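Ketol-acid reductoisomerase (NAD(+)) (uncultured archaeon GZfos26G2, PDB 4XDY) catalyses a magnesium-dependent alkyl migration and NADH-driven ketol-acid reduction in the biosynthesis of branched-chain amino acids. Local coordinates at residues M22-Q27 with Q31-K36; E191-L196 with K284-G289. One frame throughout, in Å; residues are numbered along the deposited sequence.

Contact 1. Residues M22-Q27 with Q31-K36; sequences MGYGAQ and QANCLK. With NAI (1,4-dihydronicotinamide adenine dinucleotide), chain E.
The ring of Tyr-24 meets helix 26-37 at its rim: the methyl CB of Ala-32 sits near the ring plane, 4.2 Å from CE1, and Asn-33 reaches the phenol oxygen from an oblique direction. Its chi1 of -163°, which carries CG away from the backbone N, turns the ring toward this helix. Asn-33 ND2 donates to Tyr-24 OH across 2.9 Å, with the oxygen lying in the plane of the amide, which is itself turned 62° from the ring. Asp-64 also hydrogen-bonds this hydroxyl, and ND2 gives a further hydrogen bond to Asp-29 O, so each has two partners.

Nearer the start of the helix, the amides of Gln-27 and Gln-31 stand 70° apart. Gln-27 NE2 makes only a weak, bent bond to Gln-31 OE1; its stronger partner is Glu-141, while Ser-111 serves Gln-31 OE1. Gln-31 N makes the i to i+4 helix bond to Gln-27 O at 2.7 Å. The first torsion of Gln-27, with CG beside the backbone N and anti to the carbonyl carbon, puts CG 3.3 Å from NAI C3N in the nicotinamide ring; a bend at chi2 then turns the amide so that OE1 takes a weak bond from the carboxamide nitrogen.

The backbone holds the pyrophosphate. Gln-27 N donates almost straight to NAI O2N at 3.0 Å and Ala-26 N to NAI O2A at 3.2 Å, where the start of the helix would be expected to add favourable electrostatics. Gly-25, the N-cap, brings its CA to 3.3 Å from NAI O2A, where any side chain would collide with the phosphate. Strand 18-22, the glycine-rich turn, helix 26-37 and strand 41-50 make up the dinucleotide-binding beta-alpha-beta unit of a Rossmann fold.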
ATOM      1  N   MET A  22      29.406  -5.482  -1.293  1.00 22.21           N
ATOM      2  CA  MET A  22      29.502  -6.572  -0.345  1.00 23.40           C
ATOM      3  C   MET A  22      28.094  -7.053   0.058  1.00 22.02           C
ATOM      4  O   MET A  22      27.370  -6.337   0.714  1.00 20.92           O
ATOM      5  CB  MET A  22      30.276  -6.174   0.873  1.00 22.31           C
ATOM      6  CG  MET A  22      31.590  -5.399   0.614  1.00 27.89           C
ATOM      7  SD  MET A  22      32.649  -6.403  -0.454  1.00 26.46           S
ATOM      8  CE  MET A  22      34.215  -5.641  -0.049  1.00 28.96           C
ATOM      9  N   GLY A  23      27.788  -8.302  -0.236  1.00 22.03           N
ATOM     10  CA  GLY A  23      26.435  -8.855  -0.039  1.00 22.21           C
ATOM     11  C   GLY A  23      25.526  -8.707  -1.183  1.00 21.85           C
ATOM     12  O   GLY A  23      25.136  -7.597  -1.513  1.00 25.73           O
ATOM     13  N   TYR A  24      25.088  -9.803  -1.801  1.00 22.25           N
ATOM     14  CA  TYR A  24      24.188  -9.749  -2.887  1.00 22.30           C
ATOM     15  C   TYR A  24      22.804 -10.199  -2.480  1.00 23.19           C
ATOM     16  O   TYR A  24      22.300 -11.135  -3.080  1.00 24.63           O
ATOM     17  CB  TYR A  24      24.713 -10.655  -4.058  1.00 23.88           C
ATOM     18  CG  TYR A  24      24.153 -10.482  -5.427  1.00 22.22           C
ATOM     19  CD1 TYR A  24      24.546  -9.440  -6.248  1.00 21.92           C
ATOM     20  CD2 TYR A  24      23.296 -11.426  -5.977  1.00 23.21           C
ATOM     21  CE1 TYR A  24      24.064  -9.279  -7.521  1.00 23.72           C
ATOM     22  CE2 TYR A  24      22.797 -11.286  -7.273  1.00 25.78           C
ATOM     23  CZ  TYR A  24      23.222 -10.219  -8.076  1.00 25.97           C
ATOM     24  OH  TYR A  24      22.748 -10.007  -9.343  1.00 25.03           O
ATOM     25  N   GLY A  25      22.150  -9.486  -1.548  1.00 23.95           N
ATOM     26  CA  GLY A  25      20.811  -9.783  -1.073  1.00 24.14           C
ATOM     27  C   GLY A  25      19.851  -8.720  -1.574  1.00 23.52           C
ATOM     28  O   GLY A  25      19.963  -8.269  -2.709  1.00 21.50           O
ATOM     29  N   ALA A  26      18.853  -8.338  -0.775  1.00 21.66           N
ATOM     30  CA  ALA A  26      17.758  -7.500  -1.350  1.00 22.03           C
ATOM     31  C   ALA A  26      18.367  -6.218  -1.940  1.00 18.83           C
ATOM     32  O   ALA A  26      18.046  -5.830  -3.073  1.00 20.43           O
ATOM     33  CB  ALA A  26      16.777  -7.127  -0.237  1.00 23.62           C
ATOM     34  N   GLN A  27      19.208  -5.551  -1.157  1.00 19.40           N
ATOM     35  CA  GLN A  27      19.830  -4.308  -1.598  1.00 18.73           C
ATOM     36  C   GLN A  27      21.037  -4.525  -2.558  1.00 22.30           C
ATOM     37  O   GLN A  27      21.144  -3.815  -3.544  1.00 20.92           O
ATOM     38  CB  GLN A  27      20.219  -3.437  -0.418  1.00 20.97           C
ATOM     39  CG  GLN A  27      19.022  -2.715   0.242  1.00 21.30           C
ATOM     40  CD  GLN A  27      18.236  -1.794  -0.673  1.00 20.94           C
ATOM     41  OE1 GLN A  27      17.003  -1.641  -0.531  1.00 22.84           O
ATOM     42  NE2 GLN A  27      18.912  -1.185  -1.580  1.00 18.38           N
ATOM     43  N   GLN A  31      21.050  -2.934  -6.145  1.00 21.24           N
ATOM     44  CA  GLN A  31      21.985  -1.821  -6.343  1.00 21.28           C
ATOM     45  C   GLN A  31      23.074  -2.212  -7.386  1.00 22.86           C
ATOM     46  O   GLN A  31      23.404  -1.422  -8.290  1.00 23.33           O
ATOM     47  CB  GLN A  31      22.601  -1.311  -5.086  1.00 21.77           C
ATOM     48  CG  GLN A  31      21.534  -0.674  -4.197  1.00 22.31           C
ATOM     49  CD  GLN A  31      22.065   0.121  -3.003  1.00 22.64           C
ATOM     50  OE1 GLN A  31      21.501   0.105  -1.895  1.00 23.83           O
ATOM     51  NE2 GLN A  31      23.146   0.736  -3.194  1.00 19.06           N
ATOM     52  N   ALA A  32      23.626  -3.376  -7.220  1.00 21.62           N
ATOM     53  CA  ALA A  32      24.594  -3.884  -8.196  1.00 23.54           C
ATOM     54  C   ALA A  32      24.095  -3.886  -9.642  1.00 26.07           C
ATOM     55  O   ALA A  32      24.823  -3.473 -10.567  1.00 26.74           O
ATOM     56  CB  ALA A  32      25.130  -5.250  -7.753  1.00 25.19           C
ATOM     57  N   ASN A  33      22.871  -4.327  -9.862  1.00 25.43           N
ATOM     58  CA  ASN A  33      22.338  -4.381 -11.177  1.00 27.02           C
ATOM     59  C   ASN A  33      21.960  -3.042 -11.724  1.00 28.70           C
ATOM     60  O   ASN A  33      22.099  -2.813 -12.918  1.00 27.73           O
ATOM     61  CB  ASN A  33      21.170  -5.335 -11.242  1.00 25.93           C
ATOM     62  CG  ASN A  33      21.635  -6.793 -11.290  1.00 27.90           C
ATOM     63  OD1 ASN A  33      22.093  -7.248 -12.342  1.00 26.41           O
ATOM     64  ND2 ASN A  33      21.636  -7.498 -10.139  1.00 24.88           N
ATOM     65  N   CYS A  34      21.507  -2.105 -10.874  1.00 23.39           N
ATOM     66  CA  CYS A  34      21.221  -0.767 -11.380  1.00 24.03           C
ATOM     67  C   CYS A  34      22.537  -0.061 -11.773  1.00 24.70           C
ATOM     68  O   CYS A  34      22.579   0.637 -12.797  1.00 25.61           O
ATOM     69  CB  CYS A  34      20.407   0.066 -10.352  1.00 24.39           C
ATOM     70  SG  CYS A  34      18.755  -0.638 -10.061  1.00 25.44           S
ATOM     71  N   LEU A  35      23.558  -0.225 -10.944  1.00 24.44           N
ATOM     72  CA  LEU A  35      24.851   0.353 -11.197  1.00 26.25           C
ATOM     73  C   LEU A  35      25.454  -0.241 -12.507  1.00 27.48           C
ATOM     74  O   LEU A  35      25.908   0.503 -13.385  1.00 27.28           O
ATOM     75  CB  LEU A  35      25.803   0.122 -10.068  1.00 24.65           C
ATOM     76  CG  LEU A  35      25.581   0.999  -8.805  1.00 27.20           C
ATOM     77  CD1 LEU A  35      26.381   0.404  -7.622  1.00 24.48           C
ATOM     78  CD2 LEU A  35      25.979   2.441  -9.003  1.00 25.07           C
ATOM     79  N   LYS A  36      25.403  -1.553 -12.606  1.00 29.24           N
ATOM     80  CA  LYS A  36      25.932  -2.217 -13.830  1.00 31.84           C
ATOM     81  C   LYS A  36      25.171  -1.778 -15.111  1.00 31.25           C
ATOM     82  O   LYS A  36      25.778  -1.418 -16.114  1.00 33.54           O
ATOM     83  CB  LYS A  36      25.980  -3.716 -13.645  1.00 35.45           C
ATOM     84  CG  LYS A  36      26.520  -4.386 -14.942  1.00 39.23           C
ATOM     85  CD  LYS A  36      26.881  -5.856 -14.805  1.00 43.67           C
ATOM     86  CE  LYS A  36      25.691  -6.813 -14.747  1.00 44.65           C
ATOM     87  NZ  LYS A  36      24.828  -6.992 -15.963  1.00 45.97           N
TER
HETATM   88  PA  NAI E 403      20.562  -9.240   3.297  1.00 22.31           P
HETATM   89  O1A NAI E 403      19.974  -9.714   4.634  1.00 23.40           O
HETATM   90  O2A NAI E 403      19.794  -9.406   2.059  1.00 22.92           O
HETATM   91  O5B NAI E 403      22.065  -9.821   3.271  1.00 24.26           O
HETATM   92  C5B NAI E 403      22.885  -9.659   2.077  1.00 24.35           C
HETATM   93  C4B NAI E 403      23.674 -10.982   1.839  1.00 25.09           C
HETATM   94  O4B NAI E 403      24.583 -11.076   2.931  1.00 24.90           O
HETATM   95  C3B NAI E 403      22.890 -12.321   1.857  1.00 23.72           C
HETATM   96  O3B NAI E 403      22.217 -12.446   0.604  1.00 25.97           O
HETATM   97  C2B NAI E 403      23.986 -13.327   2.140  1.00 27.28           C
HETATM   98  O2B NAI E 403      24.553 -13.737   0.894  1.00 26.19           O
HETATM   99  C1B NAI E 403      24.989 -12.469   2.951  1.00 29.12           C
HETATM  100  N9A NAI E 403      25.041 -12.896   4.339  1.00 27.03           N
HETATM  101  C8A NAI E 403      23.902 -13.133   5.118  1.00 27.60           C
HETATM  102  N7A NAI E 403      24.281 -13.514   6.331  1.00 26.31           N
HETATM  103  C5A NAI E 403      25.639 -13.556   6.325  1.00 26.91           C
HETATM  104  C6A NAI E 403      26.660 -13.924   7.288  1.00 26.53           C
HETATM  105  N6A NAI E 403      26.347 -14.340   8.523  1.00 31.57           N
HETATM  106  N1A NAI E 403      27.974 -13.802   6.962  1.00 29.96           N
HETATM  107  C2A NAI E 403      28.337 -13.411   5.722  1.00 27.80           C
HETATM  108  N3A NAI E 403      27.488 -13.056   4.774  1.00 26.65           N
HETATM  109  C4A NAI E 403      26.128 -13.126   5.015  1.00 26.83           C
HETATM  110  O3  NAI E 403      20.915  -7.600   3.506  1.00 22.54           O
HETATM  111  PN  NAI E 403      19.845  -6.392   3.099  1.00 23.26           P
HETATM  112  O1N NAI E 403      18.508  -6.632   3.771  1.00 23.02           O
HETATM  113  O2N NAI E 403      19.907  -6.277   1.635  1.00 19.33           O
HETATM  114  O5D NAI E 403      20.543  -5.259   3.955  1.00 21.81           O
HETATM  115  C5D NAI E 403      21.774  -4.646   3.441  1.00 22.16           C
HETATM  116  C4D NAI E 403      21.971  -3.201   4.027  1.00 21.21           C
HETATM  117  O4D NAI E 403      20.950  -2.432   3.359  1.00 21.51           O
HETATM  118  C3D NAI E 403      21.688  -3.036   5.508  1.00 20.57           C
HETATM  119  O3D NAI E 403      22.539  -2.023   6.058  1.00 19.39           O
HETATM  120  C2D NAI E 403      20.213  -2.580   5.606  1.00 20.24           C
HETATM  121  O2D NAI E 403      19.838  -1.882   6.791  1.00 19.19           O
HETATM  122  C1D NAI E 403      20.126  -1.723   4.361  1.00 23.42           C
HETATM  123  N1N NAI E 403      18.816  -1.495   3.741  1.00 20.72           N
HETATM  124  C2N NAI E 403      18.079  -2.568   3.381  1.00 23.74           C
HETATM  125  C3N NAI E 403      16.879  -2.416   2.781  1.00 20.94           C
HETATM  126  C7N NAI E 403      16.176  -3.573   2.319  1.00 23.75           C
HETATM  127  O7N NAI E 403      16.311  -4.768   2.727  1.00 27.39           O
HETATM  128  N7N NAI E 403      15.502  -3.359   1.217  1.00 20.89           N
HETATM  129  C4N NAI E 403      16.411  -1.072   2.516  1.00 24.08           C
HETATM  130  C5N NAI E 403      17.336   0.000   2.719  1.00 24.25           C
HETATM  131  C6N NAI E 403      18.505  -0.258   3.363  1.00 22.46           C

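Contact 2. Residues E191-L196 with K284-G289; sequences ETYEDL and KRVENG. With MG (magnesium ion), chain D; MG (magnesium ion), chain C; HIO (N-hydroxy-N-isopropyloxamic acid), chain H.
Helix 188-203, which carries Asp-195 into the two-magnesium active site, leans through Tyr-193 and Leu-196 on Val-286 and Glu-287 near the end of helix 273-287. The Tyr-193 ring lies flat against the Glu-287 backbone: Glu-287 CA stands 3.9 Å from the ring centroid and 14° off its normal, a CH-pi contact, and Glu-287 CG reaches the same ring 3.8 Å from CD2. The two side chains cross at about a right angle, and the Glu-287 chain runs on extended to give OE2 to Tyr-223 of the second subunit. A water donates to Glu-287 O across 2.8 Å and makes a weak, long bond with Tyr-193 OH.

Val-286 uses both methyls. CG1, anti to the backbone N (chi1 154°), packs against the Tyr-193 main chain, 3.4 Å from its O, and against its CB, while CG2 meets Leu-196 CB at 3.9 Å. A serine in place of Tyr-193 would probably open a gap beside Glu-287 CA and CG and leave the bridging water without its weak phenol partner.

Asp-195 takes no part in this packing and binds both metals, OD1 to one magnesium at 2.0 Å and OD2 to the other at 2.1 Å; Lys-135 also donates to OD1. The inhibitor oxygen HIO O2 bridges the same two ions, and Glu-199, one turn further on, joins Asp-195 on a magnesium. A helix offering a bridging aspartate on one side and packing on a neighbouring helix with another belongs to the knotted, all-helical C-terminal domain of ketol-acid reductoisomerases.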
ATOM      1  N   GLU A 191      19.465   9.748   9.227  1.00 20.26           N
ATOM      2  CA  GLU A 191      18.989   8.579   8.494  1.00 20.30           C
ATOM      3  C   GLU A 191      18.698   7.425   9.406  1.00 18.85           C
ATOM      4  O   GLU A 191      17.624   6.834   9.309  1.00 20.67           O
ATOM      5  CB  GLU A 191      19.954   8.108   7.429  1.00 21.15           C
ATOM      6  CG  GLU A 191      19.294   7.111   6.468  1.00 21.59           C
ATOM      7  CD  GLU A 191      19.302   5.625   6.909  1.00 20.79           C
ATOM      8  OE1 GLU A 191      20.090   5.256   7.790  1.00 21.65           O
ATOM      9  OE2 GLU A 191      18.475   4.930   6.309  1.00 22.78           O
ATOM     10  N   THR A 192      19.591   7.165  10.363  1.00 19.05           N
ATOM     11  CA  THR A 192      19.483   5.995  11.160  1.00 18.76           C
ATOM     12  C   THR A 192      18.188   6.070  11.952  1.00 19.37           C
ATOM     13  O   THR A 192      17.396   5.125  12.029  1.00 17.69           O
ATOM     14  CB  THR A 192      20.657   5.878  12.129  1.00 19.85           C
ATOM     15  OG1 THR A 192      21.898   5.768  11.371  1.00 19.52           O
ATOM     16  CG2 THR A 192      20.469   4.658  12.990  1.00 20.35           C
ATOM     17  N   TYR A 193      17.952   7.235  12.557  1.00 18.50           N
ATOM     18  CA  TYR A 193      16.804   7.345  13.438  1.00 18.96           C
ATOM     19  C   TYR A 193      15.492   7.368  12.726  1.00 19.64           C
ATOM     20  O   TYR A 193      14.536   6.668  13.150  1.00 19.30           O
ATOM     21  CB  TYR A 193      16.930   8.607  14.319  1.00 19.53           C
ATOM     22  CG  TYR A 193      18.210   8.748  15.102  1.00 20.68           C
ATOM     23  CD1 TYR A 193      18.886   7.657  15.620  1.00 19.68           C
ATOM     24  CD2 TYR A 193      18.712  10.023  15.378  1.00 22.16           C
ATOM     25  CE1 TYR A 193      20.074   7.795  16.343  1.00 23.52           C
ATOM     26  CE2 TYR A 193      19.894  10.180  16.112  1.00 23.06           C
ATOM     27  CZ  TYR A 193      20.562   9.089  16.626  1.00 27.18           C
ATOM     28  OH  TYR A 193      21.714   9.223  17.345  1.00 26.88           O
ATOM     29  N   GLU A 194      15.406   8.092  11.637  1.00 17.68           N
ATOM     30  CA  GLU A 194      14.132   8.197  10.885  1.00 18.04           C
ATOM     31  C   GLU A 194      13.793   6.828  10.293  1.00 19.80           C
ATOM     32  O   GLU A 194      12.641   6.435  10.241  1.00 19.13           O
ATOM     33  CB  GLU A 194      14.167   9.283   9.830  1.00 18.74           C
ATOM     34  CG  GLU A 194      15.104   9.075   8.664  1.00 20.27           C
ATOM     35  CD  GLU A 194      14.580   8.144   7.611  1.00 23.87           C
ATOM     36  OE1 GLU A 194      15.418   7.636   6.816  1.00 22.25           O
ATOM     37  OE2 GLU A 194      13.303   7.997   7.477  1.00 22.98           O
ATOM     38  N   ASP A 195      14.837   6.144   9.839  1.00 17.79           N
ATOM     39  CA  ASP A 195      14.678   4.833   9.152  1.00 18.44           C
ATOM     40  C   ASP A 195      14.142   3.781  10.130  1.00 17.13           C
ATOM     41  O   ASP A 195      13.192   3.087   9.833  1.00 17.45           O
ATOM     42  CB  ASP A 195      15.998   4.382   8.569  1.00 19.16           C
ATOM     43  CG  ASP A 195      15.833   3.133   7.709  1.00 16.78           C
ATOM     44  OD1 ASP A 195      15.336   3.281   6.575  1.00 20.04           O
ATOM     45  OD2 ASP A 195      16.115   2.042   8.263  1.00 17.30           O
ATOM     46  N   LEU A 196      14.793   3.688  11.255  1.00 16.98           N
ATOM     47  CA  LEU A 196      14.386   2.780  12.320  1.00 19.01           C
ATOM     48  C   LEU A 196      12.970   3.093  12.772  1.00 18.90           C
ATOM     49  O   LEU A 196      12.121   2.207  12.824  1.00 17.51           O
ATOM     50  CB  LEU A 196      15.347   2.839  13.450  1.00 18.79           C
ATOM     51  CG  LEU A 196      16.740   2.228  13.254  1.00 19.83           C
ATOM     52  CD1 LEU A 196      17.563   2.442  14.495  1.00 20.12           C
ATOM     53  CD2 LEU A 196      16.728   0.725  12.975  1.00 19.49           C
ATOM     54  N   LYS A 284      12.150   7.876  20.746  1.00 22.71           N
ATOM     55  CA  LYS A 284      13.161   8.212  21.783  1.00 22.16           C
ATOM     56  C   LYS A 284      14.104   7.026  21.985  1.00 22.73           C
ATOM     57  O   LYS A 284      15.327   7.208  22.123  1.00 21.49           O
ATOM     58  CB  LYS A 284      12.459   8.502  23.115  1.00 25.48           C
ATOM     59  CG  LYS A 284      13.414   8.732  24.284  1.00 33.60           C
ATOM     60  CD  LYS A 284      12.556   8.847  25.563  1.00 46.82           C
ATOM     61  CE  LYS A 284      13.369   9.174  26.819  1.00 57.58           C
ATOM     62  NZ  LYS A 284      12.499   9.834  27.847  1.00 62.65           N
ATOM     63  N   ARG A 285      13.564   5.804  21.967  0.70 21.41           N
ATOM     64  CA  ARG A 285      14.427   4.644  22.126  0.70 23.22           C
ATOM     65  C   ARG A 285      15.300   4.392  20.937  0.70 21.43           C
ATOM     66  O   ARG A 285      16.337   3.790  21.044  0.70 19.63           O
ATOM     67  CB  ARG A 285      13.622   3.405  22.488  0.70 27.53           C
ATOM     68  CG  ARG A 285      12.819   3.564  23.796  0.70 31.54           C
ATOM     69  CD  ARG A 285      12.039   2.277  24.089  0.70 38.06           C
ATOM     70  NE  ARG A 285      12.941   1.408  24.835  0.70 43.70           N
ATOM     71  CZ  ARG A 285      13.595   0.348  24.383  0.70 44.97           C
ATOM     72  NH1 ARG A 285      13.438  -0.143  23.146  0.70 44.21           N
ATOM     73  NH2 ARG A 285      14.399  -0.255  25.249  0.70 52.91           N
ATOM     74  N   VAL A 286      14.865   4.839  19.767  1.00 20.36           N
ATOM     75  CA  VAL A 286      15.723   4.779  18.620  1.00 20.60           C
ATOM     76  C   VAL A 286      16.889   5.818  18.756  1.00 21.02           C
ATOM     77  O   VAL A 286      18.043   5.479  18.445  1.00 21.05           O
ATOM     78  CB  VAL A 286      14.861   5.081  17.388  1.00 22.06           C
ATOM     79  CG1 VAL A 286      15.623   5.660  16.244  1.00 21.79           C
ATOM     80  CG2 VAL A 286      14.129   3.818  16.970  1.00 21.09           C
ATOM     81  N   GLU A 287      16.530   7.061  19.113  1.00 20.98           N
ATOM     82  CA  GLU A 287      17.502   8.170  19.157  1.00 23.74           C
ATOM     83  C   GLU A 287      18.540   7.938  20.290  1.00 23.76           C
ATOM     84  O   GLU A 287      19.664   8.450  20.161  1.00 24.09           O
ATOM     85  CB  GLU A 287      16.792   9.481  19.318  1.00 21.45           C
ATOM     86  CG  GLU A 287      16.022   9.868  18.043  1.00 21.13           C
ATOM     87  CD  GLU A 287      15.243  11.184  18.160  1.00 24.91           C
ATOM     88  OE1 GLU A 287      14.915  11.531  19.274  1.00 27.75           O
ATOM     89  OE2 GLU A 287      14.955  11.878  17.162  1.00 23.75           O
ATOM     90  N   ASN A 288      18.178   7.244  21.368  1.00 22.86           N
ATOM     91  CA  ASN A 288      19.062   7.214  22.578  1.00 25.66           C
ATOM     92  C   ASN A 288      19.874   5.933  22.727  1.00 25.32           C
ATOM     93  O   ASN A 288      20.601   5.761  23.683  1.00 25.60           O
ATOM     94  CB  ASN A 288      18.246   7.523  23.835  1.00 23.07           C
ATOM     95  CG  ASN A 288      17.362   6.363  24.263  1.00 25.71           C
ATOM     96  OD1 ASN A 288      17.407   5.221  23.746  1.00 23.79           O
ATOM     97  ND2 ASN A 288      16.556   6.656  25.263  1.00 24.79           N
ATOM     98  N   GLY A 289      19.822   5.061  21.724  1.00 22.27           N
ATOM     99  CA  GLY A 289      20.621   3.882  21.691  1.00 22.13           C
ATOM    100  C   GLY A 289      19.987   2.643  22.387  1.00 20.99           C
ATOM    101  O   GLY A 289      20.483   1.570  22.202  1.00 22.95           O
TER
HETATM  102 MG    MG D 402      14.101   2.190   5.427  1.00 17.06          MG
HETATM  103 MG    MG C 401      15.912   0.054   7.741  1.00 13.92          MG
HETATM  104  C1  HIO H 406      14.885  -1.915   5.975  1.00 16.80           C
HETATM  105  O11 HIO H 406      15.647  -1.828   6.974  1.00 17.23           O
HETATM  106  O12 HIO H 406      14.615  -2.941   5.270  1.00 19.16           O
HETATM  107  C2  HIO H 406      14.354  -0.534   5.590  1.00 18.71           C
HETATM  108  O2  HIO H 406      14.950   0.468   6.062  1.00 17.60           O
HETATM  109  N3  HIO H 406      13.244  -0.349   4.899  1.00 20.67           N
HETATM  110  O3  HIO H 406      13.003   0.954   4.279  1.00 25.49           O
HETATM  111  C4  HIO H 406      12.279  -1.377   4.654  1.00 23.32           C
HETATM  112  C41 HIO H 406      10.889  -0.838   5.015  1.00 24.14           C
HETATM  113  C42 HIO H 406      12.434  -1.760   3.186  1.00 23.71           C
HETATM  114  O   HOH W   1      20.301  11.164  19.818  1.00 39.33           O
HETATM  115  O   HOH W   2      12.727   2.234   7.029  1.00 19.16           O
HETATM  116  O   HOH W   3      16.821  -0.614   9.484  1.00 19.10           O
HETATM  117  O   HOH W   4      17.830   0.193   6.751  1.00 15.44           O
HETATM  118  O   HOH W   5      15.755   2.503   4.019  1.00 20.23           O
HETATM  119  O   HOH W   6      13.192   4.015   4.651  1.00 18.68           O

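The two contacts belong to different domains, contact 1 to the N-terminal Rossmann unit and contact 2 to the helical C-terminal domain, with centres about 25 Å apart and nearest atoms about 9 Å apart. Contact 1 is buried and stays within one helix and the turn leading into it; contact 2 is partly buried, joins two helices far apart in sequence and borders the second subunit. Their chemistry differs accordingly: hydrogen-bonded amides and a phenol in contact 1, apolar and CH-pi packing with one weakly bridging water in contact 2. One domain presents main-chain NH groups to the cofactor phosphates, the other a carboxylate to the magnesium ions.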